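Local coordinates for hypothetical protein (Sebaldella termitidis, PDB 4M1A) that is of unknown function but belongs to the DUF1904 family of the MIF clan and assembles as an alpha/beta trimer, at residues A[10-13]-A[14-18]; A[22-25]-A[26-30]; A[30-33]-A[34-37]; A[74-77]-A[78-82]. All blocks are in the same frame, centred on the assembly; numbering follows the deposited sequence.

Followed from the N terminus, the four contacts show how local side-chain pairings are set in series along one chain. Contact 1 (10-13 with 14-18) lies on helix 11-17, after strand 3-7. Contact 2 (22-25 with 26-30) is on the next helix, 21-29, and hands Glu30 on to contact 3 (30-33 with 34-37), the turn that leads into strand 37-47. Contact 4 (74-77 with 78-82) belongs to helix 67-82, which connects strands 56-62 and 89-95. None encloses or crosses another, since each joins adjoining segments. In space, Phe36 of contact 3 packs back on Leu25 of contact 2, and contact 4 joins helix 67-82 to helix 11-17 through Phe17 and to helix 21-29 through Leu76.

Contact 1 of 4, residues A[10-13]-A[14-18]; sequences EKEK and VRDFT
Glu12 and Arg15 both send CG anti to the backbone N (chi1 176° and 180°), and their side chains therefore run side by side in the same direction from successive turns of the helix. The Arg15 chain bends at chi3, and its guanidinium lies against Glu12: CG of Glu12 sits over one face, toward the rim, 3.5 Å from NH2 of Arg15. The carboxylate of Glu12 is near but not paired, with OE2 4.2 Å from Arg15 NH2 and well out of the guanidinium plane. NE and NH2 of Arg15 instead turn in-plane N-H groups on Asp16 OD1, gripping that one oxygen side-on at 3.1 and 3.0 Å. This salt bridge between sequence neighbours fixes the rotation of the guanidinium while the Glu12 methylene lies on it.

The frame is the helix 11-17, with Glu10 at its N-cap position. Its i to i+4 bonds include Val14 N to Glu10 O at 3.1 Å and Phe17 N to Lys13 O at 2.9 Å. Glu12, Arg15 and Asp16 lie on one flank, whereas Val14 and Phe17 pack on Val6 of strand 3-7. At the end of the segment, Thr18 OG1 bonds Arg15 O at 2.7 Å on a lone pair in the carbonyl plane, and also accepts from the backbone N of Gly49 of a neighbouring subunit.

Contact 2 of 4, residues A[22-25]-A[26-30]; sequences ADEL and GIIAE
Ile28 lies one helical turn beyond Glu24, and the two side chains cross at a slant. Ile28 CB rests near the backbone, 3.7 Å from Leu25 O. Ile28 CG1, which chi1 of -67° sets beside the backbone N, meets the carbonyl oxygen of Glu24 at 3.4 Å. At the tip, Ile28 CD1 comes to 3.7 Å from Glu24 OE2 and lies near CG and CD of the same glutamate. Glu24 reaches this methyl because its chain, anti to the backbone N at CG, bends at chi2 (72°) and brings the carboxylate back toward the following turn.

The shared scaffold is the closing part of helix 21-29. Gly26 N bonds Ala22 O at 2.9 Å, and Ala29 N bonds Leu25 O at 2.7 Å with an N-H...O angle of 167°; Glu30 then leaves the helix with positive phi. Leu25 and Ile28 both pack on Ile73 of helix 67-82, joining the two helices, while Ala22 also touches Phe47 of a neighbouring subunit.

An alanine in place of Glu24 ends at CB, and the Ile28 CD1 methyl would probably be left without its neighbour on that side and be freer to turn. The chemistry is thus mixed: Glu24 offers its CG methylene to Ile28 and Leu76, and the carboxylate touches Ile28 by van der Waals contact, contributing no polar bond to that pairing.

Contact 3 of 4, residues A[30-33]-A[34-37]; sequences ECPA and DWFT
The ring of Pro32 lies across the indole of Trp35 in a CH-pi contact. CD of Pro32 stands over one face, 3.7 Å from the centroid of the six-membered ring and only 12° off its normal, while CG and CB extend toward the NE1 side. Beside it, Cys31 CB approaches Trp35 CE3 at 3.7 Å. With chi1 of 69° the sulfur is placed between the backbone N and carbonyl carbon, and SG meets Phe36 CE1 at 3.4 Å, an oblique sulfur-aromatic contact.

The backbone closes this compact cluster through a short 3-10 turn. Trp35 N bonds Pro32 O at 3.1 Å and Phe36 N bonds Ala33 O, also at 3.1 Å, both i to i+3. Ala33 O additionally lies at the edge of the Phe36 ring, 3.4 Å from CD1.

Asp34, on the looser, exposed side, touches the other segment mainly near its backbone and also packs on Phe47 of a neighbouring subunit. Replacing Trp35 by a serine is likely to strip the Pro32 ring of the flat surface it lies on and open a gap beside Cys31 CB.

The turn links helix 21-29 to strand 37-47. Phe36 faces inward to Ala22 and Leu25 of that helix, Trp35 meets Phe108 edge-to-face, and Thr37 enters the sheet beside strand 3-7, with Phe45 of a neighbouring subunit against it.

Contact 4 of 4, residues A[74-77]-A[78-82]; sequences AALF and TERWK
Ala74 meets Thr78 through a single carbonyl oxygen that takes two bonds. Thr78 OG1 lies 2.7 Å from Ala74 O and Thr78 N lies 3.0 Å from the same atom, the two donors reaching it from opposite faces of the carbonyl plane. The hydroxyl gets there because chi1 of -56° places OG1 beside its own backbone N, a common way for a helical threonine to satisfy its side chain within the helix.

Ala75 comes next: its carbonyl oxygen accepts from Glu79 N at 2.9 Å, and CG of Glu79 packs against that oxygen. Leu76 pairs with Arg80 through its side chain. The two chains run alongside, pointing the same way, and Leu76 CD1 sits over the centre of one guanidinium face, 4.0 Å from CZ of Arg80. The Arg80 chain is bent at chi2 (-72°), which turns its end to this methyl.

Phe77 completes the segment. Phe77 O accepts from Trp81 N at 3.0 Å, with an N-H...O angle of 171°, and also lies at the edge of the indole, 3.2 Å from Trp81 CD1. Both aromatic side chains point into the core, where they meet Phe17 and Ile58 of strand 56-62. Helix 67-82 is the crossover of a beta-alpha-beta unit between strands 56-62 and 89-95, and Lys82 extends from it to a salt bridge with Asp104 of a neighbouring subunit.

The buried Thr78 hydroxyl is thus satisfied within the helix by the Ala74 carbonyl. The contact of Leu76 with Arg80 is of another kind, an apolar one in which a methyl lies over the guanidinium face.

Contact 1 of 4, residues A[10-13]-A[14-18]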
loop_
_atom_site.group_PDB
_atom_site.type_symbol
_atom_site.label_atom_id
_atom_site.label_comp_id
_atom_site.label_asym_id
_atom_site.label_seq_id
_atom_site.Cartn_x
_atom_site.Cartn_y
_atom_site.Cartn_z
ATOM N N GLU A 10 -14.561 9.062 -4.394
ATOM C CA GLU A 10 -15.165 9.633 -3.175
ATOM C C GLU A 10 -15.486 8.565 -2.172
ATOM O O GLU A 10 -15.967 7.492 -2.528
ATOM C CB GLU A 10 -16.459 10.390 -3.581
ATOM C CG GLU A 10 -16.213 11.717 -4.276
ATOM C CD GLU A 10 -16.658 11.748 -5.731
ATOM O OE1 GLU A 10 -16.183 10.893 -6.530
ATOM O OE2 GLU A 10 -17.476 12.635 -6.084
ATOM N N LYS A 11 -15.264 8.876 -0.886
ATOM C CA LYS A 11 -15.479 7.962 0.212
ATOM C C LYS A 11 -16.891 7.380 0.219
ATOM O O LYS A 11 -17.093 6.179 0.446
ATOM C CB LYS A 11 -15.162 8.670 1.498
ATOM C CG LYS A 11 -15.227 7.828 2.726
ATOM C CD LYS A 11 -14.939 8.614 4.038
ATOM C CE LYS A 11 -13.468 8.962 4.179
ATOM N NZ LYS A 11 -13.118 10.122 5.089
ATOM N N GLU A 12 -17.884 8.239 0.010
ATOM C CA GLU A 12 -19.260 7.720 0.011
ATOM C C GLU A 12 -19.544 6.763 -1.136
ATOM O O GLU A 12 -20.362 5.842 -0.910
ATOM C CB GLU A 12 -20.263 8.893 -0.040
ATOM C CG GLU A 12 -21.733 8.499 -0.142
ATOM C CD GLU A 12 -22.551 9.766 -0.512
ATOM O OE1 GLU A 12 -22.185 10.848 0.010
ATOM O OE2 GLU A 12 -23.458 9.708 -1.387
ATOM N N LYS A 13 -18.911 6.987 -2.295
ATOM C CA LYS A 13 -19.005 6.067 -3.488
ATOM C C LYS A 13 -18.378 4.697 -3.182
ATOM O O LYS A 13 -18.953 3.633 -3.541
ATOM C CB LYS A 13 -18.484 6.699 -4.777
ATOM C CG LYS A 13 -19.170 8.018 -5.171
ATOM C CD LYS A 13 -20.671 7.765 -5.232
ATOM C CE LYS A 13 -21.397 8.946 -5.932
ATOM N NZ LYS A 13 -22.498 9.411 -5.071
ATOM N N VAL A 14 -17.262 4.707 -2.423
ATOM C CA VAL A 14 -16.671 3.440 -1.959
ATOM C C VAL A 14 -17.624 2.697 -1.021
ATOM O O VAL A 14 -17.866 1.438 -1.083
ATOM C CB VAL A 14 -15.283 3.687 -1.310
ATOM C CG1 VAL A 14 -14.713 2.357 -0.851
ATOM C CG2 VAL A 14 -14.391 4.378 -2.301
ATOM N N ARG A 15 -18.229 3.454 -0.086
ATOM C CA ARG A 15 -19.227 2.842 0.792
ATOM C C ARG A 15 -20.347 2.179 -0.037
ATOM O O ARG A 15 -20.684 0.992 0.192
ATOM C CB ARG A 15 -19.859 3.905 1.728
ATOM C CG ARG A 15 -20.930 3.403 2.710
ATOM C CD ARG A 15 -21.813 4.594 3.206
ATOM N NE ARG A 15 -22.657 5.134 2.128
ATOM C CZ ARG A 15 -23.523 6.142 2.271
ATOM N NH1 ARG A 15 -23.667 6.702 3.457
ATOM N NH2 ARG A 15 -24.261 6.558 1.230
ATOM N N ASP A 16 -20.895 2.929 -0.995
ATOM C CA ASP A 16 -21.983 2.384 -1.828
ATOM C C ASP A 16 -21.598 1.159 -2.698
ATOM O O ASP A 16 -22.376 0.272 -2.924
ATOM C CB ASP A 16 -22.474 3.439 -2.755
ATOM C CG ASP A 16 -23.223 4.600 -2.028
ATOM O OD1 ASP A 16 -23.562 4.532 -0.802
ATOM O OD2 ASP A 16 -23.383 5.591 -2.755
ATOM N N PHE A 17 -20.395 1.183 -3.229
ATOM C CA PHE A 17 -19.799 0.084 -3.966
ATOM C C PHE A 17 -19.863 -1.175 -3.165
ATOM O O PHE A 17 -20.033 -2.239 -3.721
ATOM C CB PHE A 17 -18.297 0.500 -4.300
ATOM C CG PHE A 17 -17.440 -0.587 -4.819
ATOM C CD1 PHE A 17 -17.713 -1.182 -6.062
ATOM C CD2 PHE A 17 -16.239 -0.927 -4.170
ATOM C CE1 PHE A 17 -16.906 -2.152 -6.592
ATOM C CE2 PHE A 17 -15.397 -1.874 -4.738
ATOM C CZ PHE A 17 -15.723 -2.481 -5.937
ATOM N N THR A 18 -19.735 -1.098 -1.850
ATOM C CA THR A 18 -19.692 -2.278 -1.031
ATOM C C THR A 18 -21.088 -2.929 -0.744
ATOM O O THR A 18 -21.141 -4.026 -0.256
ATOM C CB THR A 18 -19.002 -2.079 0.375
ATOM O OG1 THR A 18 -19.802 -1.269 1.295
ATOM C CG2 THR A 18 -17.498 -1.526 0.205
#

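Contact 2 of 4, residues A[22-25]-A[26-30]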
loop_
_atom_site.group_PDB
_atom_site.type_symbol
_atom_site.label_atom_id
_atom_site.label_comp_id
_atom_site.label_asym_id
_atom_site.label_seq_id
_atom_site.Cartn_x
_atom_site.Cartn_y
_atom_site.Cartn_z
ATOM N N ALA A 22 -19.768 -8.252 -0.882
ATOM C CA ALA A 22 -19.084 -9.414 -0.324
ATOM C C ALA A 22 -19.851 -10.702 -0.649
ATOM O O ALA A 22 -19.229 -11.713 -0.806
ATOM C CB ALA A 22 -18.922 -9.314 1.157
ATOM N N ASP A 23 -21.204 -10.647 -0.700
ATOM C CA ASP A 23 -22.000 -11.817 -1.202
ATOM C C ASP A 23 -21.564 -12.204 -2.572
ATOM O O ASP A 23 -21.304 -13.378 -2.863
ATOM C CB ASP A 23 -23.489 -11.450 -1.324
ATOM C CG ASP A 23 -24.087 -10.974 -0.025
ATOM O OD1 ASP A 23 -23.672 -11.572 1.025
ATOM O OD2 ASP A 23 -24.997 -10.026 -0.102
ATOM N N GLU A 24 -21.543 -11.255 -3.504
ATOM C CA GLU A 24 -21.180 -11.582 -4.869
ATOM C C GLU A 24 -19.781 -12.065 -4.974
ATOM O O GLU A 24 -19.428 -13.023 -5.670
ATOM C CB GLU A 24 -21.289 -10.331 -5.764
ATOM C CG GLU A 24 -20.726 -10.546 -7.176
ATOM C CD GLU A 24 -21.563 -11.444 -8.115
ATOM O OE1 GLU A 24 -22.382 -12.296 -7.666
ATOM O OE2 GLU A 24 -21.320 -11.319 -9.307
ATOM N N LEU A 25 -18.902 -11.403 -4.203
ATOM C CA LEU A 25 -17.457 -11.827 -4.289
ATOM C C LEU A 25 -17.217 -13.220 -3.727
ATOM O O LEU A 25 -16.419 -13.984 -4.304
ATOM C CB LEU A 25 -16.551 -10.766 -3.631
ATOM C CG LEU A 25 -16.499 -9.438 -4.370
ATOM C CD1 LEU A 25 -15.565 -8.447 -3.619
ATOM C CD2 LEU A 25 -15.974 -9.627 -5.796
ATOM N N GLY A 26 -17.863 -13.494 -2.629
ATOM C CA GLY A 26 -17.824 -14.797 -1.987
ATOM C C GLY A 26 -18.269 -15.901 -2.922
ATOM O O GLY A 26 -17.678 -17.011 -2.961
ATOM N N ILE A 27 -19.298 -15.601 -3.718
ATOM C CA ILE A 27 -19.764 -16.595 -4.693
ATOM C C ILE A 27 -18.718 -16.839 -5.797
ATOM O O ILE A 27 -18.421 -17.996 -6.174
ATOM C CB ILE A 27 -21.111 -16.140 -5.360
ATOM C CG1 ILE A 27 -22.260 -15.974 -4.373
ATOM C CG2 ILE A 27 -21.415 -17.021 -6.543
ATOM C CD1 ILE A 27 -22.740 -17.205 -3.664
ATOM N N ILE A 28 -18.142 -15.773 -6.360
ATOM C CA ILE A 28 -17.167 -15.866 -7.415
ATOM C C ILE A 28 -15.871 -16.525 -6.882
ATOM O O ILE A 28 -15.298 -17.397 -7.524
ATOM C CB ILE A 28 -16.808 -14.490 -7.964
ATOM C CG1 ILE A 28 -18.019 -13.836 -8.704
ATOM C CG2 ILE A 28 -15.615 -14.560 -8.875
ATOM C CD1 ILE A 28 -17.825 -12.387 -9.092
ATOM N N ALA A 29 -15.396 -16.080 -5.723
ATOM C CA ALA A 29 -14.137 -16.610 -5.151
ATOM C C ALA A 29 -14.297 -17.935 -4.400
ATOM O O ALA A 29 -13.249 -18.510 -3.995
ATOM C CB ALA A 29 -13.475 -15.562 -4.200
ATOM N N GLU A 30 -15.545 -18.389 -4.211
ATOM C CA GLU A 30 -15.915 -19.546 -3.396
ATOM C C GLU A 30 -15.380 -19.504 -1.975
ATOM O O GLU A 30 -14.675 -20.408 -1.522
ATOM C CB GLU A 30 -15.498 -20.856 -4.109
ATOM C CG GLU A 30 -15.917 -20.796 -5.566
ATOM C CD GLU A 30 -15.715 -22.077 -6.367
ATOM O OE1 GLU A 30 -15.088 -23.058 -5.831
ATOM O OE2 GLU A 30 -16.220 -22.067 -7.537
#

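Contact 3 of 4, residues A[30-33]-A[34-37]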
loop_
_atom_site.group_PDB
_atom_site.type_symbol
_atom_site.label_atom_id
_atom_site.label_comp_id
_atom_site.label_asym_id
_atom_site.label_seq_id
_atom_site.Cartn_x
_atom_site.Cartn_y
_atom_site.Cartn_z
ATOM N N GLU A 30 -15.545 -18.389 -4.211
ATOM C CA GLU A 30 -15.915 -19.546 -3.396
ATOM C C GLU A 30 -15.380 -19.504 -1.975
ATOM O O GLU A 30 -14.675 -20.408 -1.522
ATOM C CB GLU A 30 -15.498 -20.856 -4.109
ATOM C CG GLU A 30 -15.917 -20.796 -5.566
ATOM C CD GLU A 30 -15.715 -22.077 -6.367
ATOM O OE1 GLU A 30 -15.088 -23.058 -5.831
ATOM O OE2 GLU A 30 -16.220 -22.067 -7.537
ATOM N N CYS A 31 -15.732 -18.447 -1.265
ATOM C CA CYS A 31 -15.416 -18.345 0.130
ATOM C C CYS A 31 -16.463 -17.536 0.824
ATOM O O CYS A 31 -17.284 -16.883 0.174
ATOM C CB CYS A 31 -14.038 -17.722 0.298
ATOM S SG CYS A 31 -13.894 -15.959 -0.171
ATOM N N PRO A 32 -16.475 -17.555 2.152
ATOM C CA PRO A 32 -17.493 -16.828 2.860
ATOM C C PRO A 32 -17.458 -15.301 2.607
ATOM O O PRO A 32 -16.351 -14.758 2.515
ATOM C CB PRO A 32 -17.165 -17.172 4.334
ATOM C CG PRO A 32 -16.617 -18.563 4.222
ATOM C CD PRO A 32 -15.709 -18.449 3.036
ATOM N N ALA A 33 -18.629 -14.646 2.535
ATOM C CA ALA A 33 -18.751 -13.183 2.375
ATOM C C ALA A 33 -17.997 -12.454 3.499
ATOM O O ALA A 33 -17.305 -11.461 3.262
ATOM C CB ALA A 33 -20.230 -12.800 2.379
ATOM N N ASP A 34 -18.034 -13.026 4.684
ATOM C CA ASP A 34 -17.328 -12.432 5.880
ATOM C C ASP A 34 -15.833 -12.398 5.778
ATOM O O ASP A 34 -15.203 -11.762 6.571
ATOM C CB ASP A 34 -17.671 -13.226 7.157
ATOM C CG ASP A 34 -18.892 -12.703 7.835
ATOM O OD1 ASP A 34 -19.227 -11.504 7.612
ATOM O OD2 ASP A 34 -19.535 -13.487 8.586
ATOM N N TRP A 35 -15.239 -13.084 4.813
ATOM C CA TRP A 35 -13.789 -13.010 4.679
ATOM C C TRP A 35 -13.317 -11.743 3.921
ATOM O O TRP A 35 -12.129 -11.556 3.757
ATOM C CB TRP A 35 -13.287 -14.197 3.975
ATOM C CG TRP A 35 -13.322 -15.431 4.759
ATOM C CD1 TRP A 35 -13.939 -15.651 5.959
ATOM C CD2 TRP A 35 -12.728 -16.669 4.362
ATOM N NE1 TRP A 35 -13.753 -16.989 6.331
ATOM C CE2 TRP A 35 -13.029 -17.622 5.367
ATOM C CE3 TRP A 35 -11.977 -17.063 3.252
ATOM C CZ2 TRP A 35 -12.608 -18.961 5.288
ATOM C CZ3 TRP A 35 -11.556 -18.400 3.170
ATOM C CH2 TRP A 35 -11.882 -19.326 4.192
ATOM N N PHE A 36 -14.234 -10.917 3.451
ATOM C CA PHE A 36 -13.873 -9.728 2.669
ATOM C C PHE A 36 -13.835 -8.518 3.533
ATOM O O PHE A 36 -14.755 -8.320 4.365
ATOM C CB PHE A 36 -14.871 -9.525 1.470
ATOM C CG PHE A 36 -14.719 -10.548 0.415
ATOM C CD1 PHE A 36 -15.329 -11.824 0.553
ATOM C CD2 PHE A 36 -13.917 -10.323 -0.666
ATOM C CE1 PHE A 36 -15.139 -12.791 -0.445
ATOM C CE2 PHE A 36 -13.717 -11.288 -1.617
ATOM C CZ PHE A 36 -14.347 -12.538 -1.514
ATOM N N THR A 37 -12.794 -7.646 3.356
ATOM C CA THR A 37 -12.796 -6.299 3.890
ATOM C C THR A 37 -12.673 -5.316 2.705
ATOM O O THR A 37 -12.169 -5.670 1.618
ATOM C CB THR A 37 -11.616 -6.055 4.903
ATOM O OG1 THR A 37 -10.396 -6.139 4.180
ATOM C CG2 THR A 37 -11.595 -7.037 6.033
#

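Contact 4 of 4, residues A[74-77]-A[78-82]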
loop_
_atom_site.group_PDB
_atom_site.type_symbol
_atom_site.label_atom_id
_atom_site.label_comp_id
_atom_site.label_asym_id
_atom_site.label_seq_id
_atom_site.Cartn_x
_atom_site.Cartn_y
_atom_site.Cartn_z
ATOM N N ALA A 74 -12.600 -8.600 -11.830
ATOM C CA ALA A 74 -12.314 -7.424 -12.576
ATOM C C ALA A 74 -13.501 -6.877 -13.390
ATOM O O ALA A 74 -13.698 -5.646 -13.489
ATOM C CB ALA A 74 -11.146 -7.663 -13.492
ATOM N N ALA A 75 -14.227 -7.779 -14.057
ATOM C CA ALA A 75 -15.378 -7.339 -14.863
ATOM C C ALA A 75 -16.443 -6.698 -13.976
ATOM O O ALA A 75 -16.995 -5.660 -14.317
ATOM C CB ALA A 75 -15.927 -8.543 -15.676
ATOM N N LEU A 76 -16.716 -7.320 -12.849
ATOM C CA LEU A 76 -17.732 -6.880 -11.891
ATOM C C LEU A 76 -17.375 -5.467 -11.374
ATOM O O LEU A 76 -18.173 -4.549 -11.400
ATOM C CB LEU A 76 -17.832 -7.816 -10.754
ATOM C CG LEU A 76 -18.894 -7.438 -9.682
ATOM C CD1 LEU A 76 -20.327 -7.348 -10.234
ATOM C CD2 LEU A 76 -18.804 -8.343 -8.471
ATOM N N PHE A 77 -16.125 -5.322 -10.941
ATOM C CA PHE A 77 -15.703 -4.032 -10.402
ATOM C C PHE A 77 -15.781 -2.947 -11.450
ATOM O O PHE A 77 -16.236 -1.814 -11.149
ATOM C CB PHE A 77 -14.274 -4.141 -9.816
ATOM C CG PHE A 77 -14.144 -4.843 -8.493
ATOM C CD1 PHE A 77 -15.170 -5.440 -7.812
ATOM C CD2 PHE A 77 -12.844 -4.977 -7.905
ATOM C CE1 PHE A 77 -14.965 -6.050 -6.581
ATOM C CE2 PHE A 77 -12.676 -5.604 -6.728
ATOM C CZ PHE A 77 -13.704 -6.169 -6.048
ATOM N N THR A 78 -15.383 -3.242 -12.679
ATOM C CA THR A 78 -15.342 -2.296 -13.736
ATOM C C THR A 78 -16.734 -1.863 -14.115
ATOM O O THR A 78 -17.001 -0.682 -14.192
ATOM C CB THR A 78 -14.588 -2.802 -14.950
ATOM O OG1 THR A 78 -13.250 -3.187 -14.502
ATOM C CG2 THR A 78 -14.466 -1.772 -16.047
ATOM N N GLU A 79 -17.606 -2.833 -14.252
ATOM C CA GLU A 79 -19.039 -2.549 -14.564
ATOM C C GLU A 79 -19.715 -1.691 -13.509
ATOM O O GLU A 79 -20.419 -0.730 -13.858
ATOM C CB GLU A 79 -19.810 -3.868 -14.737
ATOM C CG GLU A 79 -19.541 -4.521 -16.057
ATOM C CD GLU A 79 -20.242 -5.899 -16.201
ATOM O OE1 GLU A 79 -20.801 -6.449 -15.202
ATOM O OE2 GLU A 79 -20.220 -6.437 -17.343
ATOM N N ARG A 80 -19.501 -1.977 -12.240
ATOM C CA ARG A 80 -20.057 -1.216 -11.169
ATOM C C ARG A 80 -19.560 0.230 -11.141
ATOM O O ARG A 80 -20.385 1.185 -11.035
ATOM C CB ARG A 80 -19.852 -1.907 -9.817
ATOM C CG ARG A 80 -20.638 -3.199 -9.596
ATOM C CD ARG A 80 -22.161 -2.884 -9.403
ATOM N NE ARG A 80 -22.945 -4.117 -9.326
ATOM C CZ ARG A 80 -22.920 -4.933 -8.282
ATOM N NH1 ARG A 80 -22.121 -4.707 -7.201
ATOM N NH2 ARG A 80 -23.658 -6.014 -8.334
ATOM N N TRP A 81 -18.221 0.442 -11.245
ATOM C CA TRP A 81 -17.693 1.818 -11.259
ATOM C C TRP A 81 -18.073 2.613 -12.513
ATOM O O TRP A 81 -18.361 3.822 -12.427
ATOM C CB TRP A 81 -16.139 1.862 -10.971
ATOM C CG TRP A 81 -15.856 1.623 -9.531
ATOM C CD1 TRP A 81 -15.544 0.445 -8.925
ATOM C CD2 TRP A 81 -16.008 2.562 -8.508
ATOM N NE1 TRP A 81 -15.461 0.601 -7.566
ATOM C CE2 TRP A 81 -15.711 1.906 -7.275
ATOM C CE3 TRP A 81 -16.334 3.908 -8.497
ATOM C CZ2 TRP A 81 -15.795 2.535 -6.057
ATOM C CZ3 TRP A 81 -16.410 4.549 -7.265
ATOM C CH2 TRP A 81 -16.168 3.869 -6.063
ATOM N N LYS A 82 -18.162 1.952 -13.651
ATOM C CA LYS A 82 -18.523 2.627 -14.891
ATOM C C LYS A 82 -19.928 3.184 -14.903
ATOM O O LYS A 82 -20.214 4.100 -15.684
ATOM C CB LYS A 82 -18.228 1.790 -16.151
ATOM C CG LYS A 82 -16.749 1.642 -16.486
ATOM C CD LYS A 82 -15.890 2.882 -16.745
ATOM C CE LYS A 82 -14.529 2.514 -17.379
ATOM N NZ LYS A 82 -13.712 3.736 -17.699
#